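Long-range contacts in fervidolysin (Fervidobacterium pennivorans, PDB 1R6V), which degrades keratin into peptides as a subtilisin-like serine protease, allowing the bacterium to grow on native feathers: residues 466-471 with 488-493; 497-502 with 537-542. The protein carries 1 engineered substitution. All coordinates share one frame; numbering follows the deposited sequence.

Contact 1 of 2, residues 466-471 with 488-493; sequences VFVSMM and ARFPHI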
loop_
_atom_site.group_PDB
_atom_site.type_symbol
_atom_site.label_atom_id
_atom_site.label_comp_id
_atom_site.label_asym_id
_atom_site.label_seq_id
_atom_site.Cartn_x
_atom_site.Cartn_y
_atom_site.Cartn_z
ATOM N N VAL A 466 -0.038 1.836 -13.882
ATOM C CA VAL A 466 1.215 2.346 -14.422
ATOM C C VAL A 466 2.064 2.663 -13.190
ATOM O O VAL A 466 1.573 3.265 -12.223
ATOM C CB VAL A 466 0.973 3.619 -15.254
ATOM C CG1 VAL A 466 2.306 4.302 -15.580
ATOM C CG2 VAL A 466 0.250 3.249 -16.550
ATOM N N PHE A 467 3.322 2.238 -13.203
ATOM C CA PHE A 467 4.209 2.485 -12.074
ATOM C C PHE A 467 4.772 3.892 -12.196
ATOM O O PHE A 467 5.098 4.344 -13.290
ATOM C CB PHE A 467 5.368 1.483 -12.063
ATOM C CG PHE A 467 5.073 0.193 -12.792
ATOM C CD1 PHE A 467 5.168 0.118 -14.188
ATOM C CD2 PHE A 467 4.721 -0.952 -12.085
ATOM C CE1 PHE A 467 4.913 -1.088 -14.865
ATOM C CE2 PHE A 467 4.464 -2.158 -12.745
ATOM C CZ PHE A 467 4.563 -2.226 -14.138
ATOM N N VAL A 468 4.863 4.594 -11.069
ATOM C CA VAL A 468 5.412 5.945 -11.077
ATOM C C VAL A 468 6.463 5.982 -9.988
ATOM O O VAL A 468 6.175 5.810 -8.797
ATOM C CB VAL A 468 4.332 7.015 -10.809
ATOM C CG1 VAL A 468 4.974 8.414 -10.789
ATOM C CG2 VAL A 468 3.268 6.962 -11.892
ATOM N N SER A 469 7.697 6.208 -10.418
ATOM C CA SER A 469 8.836 6.222 -9.523
ATOM C C SER A 469 9.457 7.613 -9.484
ATOM O O SER A 469 9.835 8.140 -10.524
ATOM C CB SER A 469 9.851 5.201 -10.050
ATOM O OG SER A 469 10.944 5.035 -9.179
ATOM N N MET A 470 9.537 8.218 -8.298
ATOM C CA MET A 470 10.139 9.553 -8.167
ATOM C C MET A 470 11.497 9.316 -7.533
ATOM O O MET A 470 11.590 8.993 -6.358
ATOM C CB MET A 470 9.269 10.459 -7.282
ATOM C CG MET A 470 7.818 10.579 -7.765
ATOM S SD MET A 470 6.733 11.620 -6.721
ATOM C CE MET A 470 7.598 13.317 -6.919
ATOM N N MET A 471 12.549 9.473 -8.330
ATOM C CA MET A 471 13.898 9.202 -7.869
ATOM C C MET A 471 14.771 10.447 -7.808
ATOM O O MET A 471 14.508 11.440 -8.486
ATOM C CB MET A 471 14.541 8.178 -8.811
ATOM C CG MET A 471 13.608 7.029 -9.204
ATOM S SD MET A 471 14.379 5.768 -10.316
ATOM C CE MET A 471 15.035 4.693 -9.065
ATOM N N ALA A 488 -1.765 8.663 -9.865
ATOM C CA ALA A 488 -0.896 8.111 -8.830
ATOM C C ALA A 488 -0.768 9.327 -7.914
ATOM O O ALA A 488 -0.310 10.388 -8.350
ATOM C CB ALA A 488 0.471 7.719 -9.399
ATOM N N ARG A 489 -1.191 9.176 -6.663
ATOM C CA ARG A 489 -1.181 10.277 -5.706
ATOM C C ARG A 489 -0.056 10.153 -4.712
ATOM O O ARG A 489 0.188 9.073 -4.175
ATOM C CB ARG A 489 -2.500 10.323 -4.917
ATOM C CG ARG A 489 -3.762 10.283 -5.754
ATOM C CD ARG A 489 -5.000 10.299 -4.854
ATOM N NE ARG A 489 -5.234 11.618 -4.267
ATOM C CZ ARG A 489 -6.351 11.981 -3.639
ATOM N NH1 ARG A 489 -7.358 11.123 -3.503
ATOM N NH2 ARG A 489 -6.470 13.213 -3.156
ATOM N N PHE A 490 0.603 11.281 -4.447
ATOM C CA PHE A 490 1.716 11.329 -3.505
ATOM C C PHE A 490 1.432 12.380 -2.435
ATOM O O PHE A 490 1.802 13.533 -2.597
ATOM C CB PHE A 490 3.007 11.700 -4.250
ATOM C CG PHE A 490 3.433 10.665 -5.256
ATOM C CD1 PHE A 490 2.887 10.644 -6.535
ATOM C CD2 PHE A 490 4.360 9.695 -4.904
ATOM C CE1 PHE A 490 3.260 9.664 -7.457
ATOM C CE2 PHE A 490 4.742 8.709 -5.814
ATOM C CZ PHE A 490 4.190 8.695 -7.091
ATOM N N PRO A 491 0.811 11.984 -1.316
ATOM C CA PRO A 491 0.518 12.968 -0.272
ATOM C C PRO A 491 1.658 13.286 0.667
ATOM O O PRO A 491 2.451 12.415 1.034
ATOM C CB PRO A 491 -0.664 12.352 0.474
ATOM C CG PRO A 491 -0.433 10.876 0.328
ATOM C CD PRO A 491 0.162 10.687 -1.047
ATOM N N HIS A 492 1.734 14.560 1.031
ATOM C CA HIS A 492 2.711 15.017 2.000
ATOM C C HIS A 492 4.144 14.595 1.758
ATOM O O HIS A 492 4.853 14.269 2.692
ATOM C CB HIS A 492 2.225 14.571 3.378
ATOM C CG HIS A 492 0.902 15.165 3.731
ATOM N ND1 HIS A 492 0.781 16.452 4.211
ATOM C CD2 HIS A 492 -0.360 14.717 3.531
ATOM C CE1 HIS A 492 -0.499 16.775 4.278
ATOM N NE2 HIS A 492 -1.210 15.741 3.869
ATOM N N ILE A 493 4.564 14.645 0.499
ATOM C CA ILE A 493 5.927 14.308 0.138
ATOM C C ILE A 493 6.764 15.597 0.081
ATOM O O ILE A 493 6.233 16.709 0.131
ATOM C CB ILE A 493 6.025 13.605 -1.253
ATOM C CG1 ILE A 493 5.532 14.530 -2.372
ATOM C CG2 ILE A 493 5.208 12.300 -1.238
ATOM C CD1 ILE A 493 5.971 14.055 -3.779
#
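The sulfur of M470 sits over one face of the F490 ring. SD lies 3.5 Å from the ring centroid, only 11° off the ring normal, so this is a Met-aromatic contact. M470 and F490 point opposite ways as they pass. M470 runs extended as far as SD and then bends at its last torsion (chi3 63°), which carries the methyl beyond the ring to I493.

The other contacts are apolar. M470 CE and I493 CD1 meet tip to tip at 3.6 Å. V468 divides its two methyls between two partners. CG1 approaches the far end of the phenyl ring obliquely, 3.8 Å from F490 CZ, and CG2 touches A488 CB at 3.8 Å.

All five touching residues are buried. F450 and V452 of strand 446-455 pack on M470 and V468, and Y478 and A480 pack on F490.

The strands run 8.8 Å apart at closest approach, with directions 32° apart. No backbone bond joins them; V468 O lies at the edge of the F490 ring, in its plane. They belong to different sheets. This is face-to-face packing in the hydrophobic core of a beta-sandwich, here the Ig-like one of the protein's two beta-sandwich domains.

Contact 2 of 2, residues 497-502 with 537-542; sequences TYDIFV and SFVGFG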
loop_
_atom_site.group_PDB
_atom_site.type_symbol
_atom_site.label_atom_id
_atom_site.label_comp_id
_atom_site.label_asym_id
_atom_site.label_seq_id
_atom_site.Cartn_x
_atom_site.Cartn_y
_atom_site.Cartn_z
ATOM N N THR A 497 13.434 18.703 -6.498
ATOM C CA THR A 497 13.693 18.168 -7.830
ATOM C C THR A 497 13.817 16.649 -7.845
ATOM O O THR A 497 14.550 16.057 -7.045
ATOM C CB THR A 497 14.993 18.793 -8.400
ATOM O OG1 THR A 497 14.888 20.229 -8.369
ATOM C CG2 THR A 497 15.225 18.331 -9.823
ATOM N N TYR A 498 13.085 16.026 -8.768
ATOM C CA TYR A 498 13.081 14.579 -8.926
ATOM C C TYR A 498 13.206 14.155 -10.370
ATOM O O TYR A 498 12.850 14.896 -11.273
ATOM C CB TYR A 498 11.760 13.966 -8.477
ATOM C CG TYR A 498 11.387 14.203 -7.046
ATOM C CD1 TYR A 498 10.797 15.398 -6.656
ATOM C CD2 TYR A 498 11.579 13.204 -6.087
ATOM C CE1 TYR A 498 10.394 15.588 -5.344
ATOM C CE2 TYR A 498 11.181 13.385 -4.777
ATOM C CZ TYR A 498 10.585 14.581 -4.418
ATOM O OH TYR A 498 10.142 14.745 -3.135
ATOM N N ASP A 499 13.648 12.929 -10.520
ATOM C CA ASP A 499 13.713 12.324 -11.835
ATOM C C ASP A 499 12.532 11.374 -11.713
ATOM O O ASP A 499 12.545 10.479 -10.881
ATOM C CB ASP A 499 14.999 11.534 -12.028
ATOM C CG ASP A 499 16.190 12.430 -12.268
ATOM O OD1 ASP A 499 15.989 13.623 -12.589
ATOM O OD2 ASP A 499 17.323 11.936 -12.147
ATOM N N ILE A 500 11.541 11.584 -12.536
ATOM C CA ILE A 500 10.322 10.785 -12.467
ATOM C C ILE A 500 10.208 9.834 -13.650
ATOM O O ILE A 500 10.237 10.266 -14.804
ATOM C CB ILE A 500 9.081 11.716 -12.419
ATOM C CG1 ILE A 500 9.169 12.638 -11.196
ATOM C CG2 ILE A 500 7.805 10.885 -12.310
ATOM C CD1 ILE A 500 8.027 13.650 -11.087
ATOM N N PHE A 501 10.085 8.542 -13.349
ATOM C CA PHE A 501 9.961 7.503 -14.369
ATOM C C PHE A 501 8.584 6.866 -14.277
ATOM O O PHE A 501 8.124 6.539 -13.193
ATOM C CB PHE A 501 11.052 6.446 -14.178
ATOM C CG PHE A 501 12.443 7.017 -14.204
ATOM C CD1 PHE A 501 13.010 7.558 -13.052
ATOM C CD2 PHE A 501 13.172 7.050 -15.389
ATOM C CE1 PHE A 501 14.283 8.123 -13.081
ATOM C CE2 PHE A 501 14.446 7.615 -15.426
ATOM C CZ PHE A 501 15.001 8.151 -14.272
ATOM N N VAL A 502 7.940 6.711 -15.424
ATOM C CA VAL A 502 6.595 6.149 -15.517
ATOM C C VAL A 502 6.655 4.913 -16.424
ATOM O O VAL A 502 7.229 4.976 -17.507
ATOM C CB VAL A 502 5.654 7.213 -16.126
ATOM C CG1 VAL A 502 4.229 6.714 -16.165
ATOM C CG2 VAL A 502 5.749 8.505 -15.307
ATOM N N SER A 537 10.099 9.393 -19.070
ATOM C CA SER A 537 10.977 9.845 -18.012
ATOM C C SER A 537 10.979 11.361 -18.050
ATOM O O SER A 537 10.954 11.965 -19.122
ATOM C CB SER A 537 12.395 9.305 -18.213
ATOM O OG SER A 537 12.960 9.797 -19.409
ATOM N N PHE A 538 10.970 11.969 -16.870
ATOM C CA PHE A 538 10.979 13.420 -16.752
ATOM C C PHE A 538 12.103 13.757 -15.791
ATOM O O PHE A 538 11.928 13.690 -14.578
ATOM C CB PHE A 538 9.633 13.911 -16.212
ATOM C CG PHE A 538 8.461 13.506 -17.061
ATOM C CD1 PHE A 538 7.901 12.236 -16.939
ATOM C CD2 PHE A 538 7.952 14.375 -18.024
ATOM C CE1 PHE A 538 6.849 11.838 -17.772
ATOM C CE2 PHE A 538 6.903 13.989 -18.860
ATOM C CZ PHE A 538 6.349 12.716 -18.736
ATOM N N VAL A 539 13.262 14.112 -16.346
ATOM C CA VAL A 539 14.450 14.427 -15.552
ATOM C C VAL A 539 14.417 15.845 -14.990
ATOM O O VAL A 539 14.026 16.782 -15.679
ATOM C CB VAL A 539 15.735 14.238 -16.413
ATOM C CG1 VAL A 539 16.974 14.653 -15.630
ATOM C CG2 VAL A 539 15.852 12.787 -16.834
ATOM N N GLY A 540 14.829 15.989 -13.734
ATOM C CA GLY A 540 14.839 17.299 -13.106
ATOM C C GLY A 540 13.476 17.954 -13.010
ATOM O O GLY A 540 13.335 19.174 -13.195
ATOM N N PHE A 541 12.449 17.157 -12.737
ATOM C CA PHE A 541 11.115 17.729 -12.622
ATOM C C PHE A 541 11.006 18.350 -11.233
ATOM O O PHE A 541 11.356 17.718 -10.244
ATOM C CB PHE A 541 10.027 16.660 -12.779
ATOM C CG PHE A 541 8.635 17.223 -12.776
ATOM C CD1 PHE A 541 8.047 17.682 -13.957
ATOM C CD2 PHE A 541 7.922 17.330 -11.590
ATOM C CE1 PHE A 541 6.768 18.238 -13.945
ATOM C CE2 PHE A 541 6.652 17.882 -11.569
ATOM C CZ PHE A 541 6.069 18.339 -12.750
ATOM N N GLY A 542 10.516 19.580 -11.174
ATOM C CA GLY A 542 10.396 20.264 -9.896
ATOM C C GLY A 542 9.015 20.161 -9.280
ATOM O O GLY A 542 8.017 20.553 -9.879
#
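The carbonyl oxygen of Y498 accepts the shortest bond here, from F541 N at 2.7 Å. The donor lies nearly in line with the C=O, although the N-H...O angle is only 141°. G540 N also lies close to this oxygen, but at a poor angle. It bonds instead to the carboxylate of D499, with G540 N to D499 OD1 at 2.9 Å and a nearly straight N-H...O angle of 166°. With CG beside its own backbone N (chi1 -76°), D499 turns OD1 to the second strand, where it also touches V539 CG1 alongside.

Three more backbone bonds join the strands. Y498 N reaches F541 O at 2.8 Å. I500 N and F538 O are 3.0 Å apart, and F538 N returns to I500 O.

On the face of Y498, I500, F538 and F541, I500 CD1 approaches the F541 ring obliquely, 3.7 Å from CD2. L550 of strand 549-553 packs on both phenylalanines. The Y498 hydroxyl hydrogen-bonds D494 O. On the other face, S537 CB lies against the F501 ring, 3.7 Å from CD2. T497 CG2 presses tightly on G540 CA at 3.5 Å.

Y498-F541 and I500-F538 are antiparallel hydrogen-bonded pairs, but the register shifts by one between them. G540, with positive phi, and F541 both face Y498. This is a G1 beta bulge in strand 535-543, an outermost strand of an antiparallel beta-sandwich sheet, with D499 fastening the extra residue.

Contacts 1 and 2 lie in the same Ig-like domain, their centres 11 Å apart. Both segments of contact 1 precede those of contact 2 in the chain, and strand 487-494 leads directly into strand 496-505. They share the four-stranded antiparallel sheet, in which 466-471 and 496-505 are neighbours and 535-543 is an outermost strand. Backbone bonds between M471 and D499 and between S469 and F501 probably join the two contacts. Contact 1 links this sheet to the opposing one across the core, while contact 2 adds the outermost strand 535-543 to it. Both belong to a beta-sandwich domain that may mediate substrate interactions, away from the annotated catalytic and calcium sites.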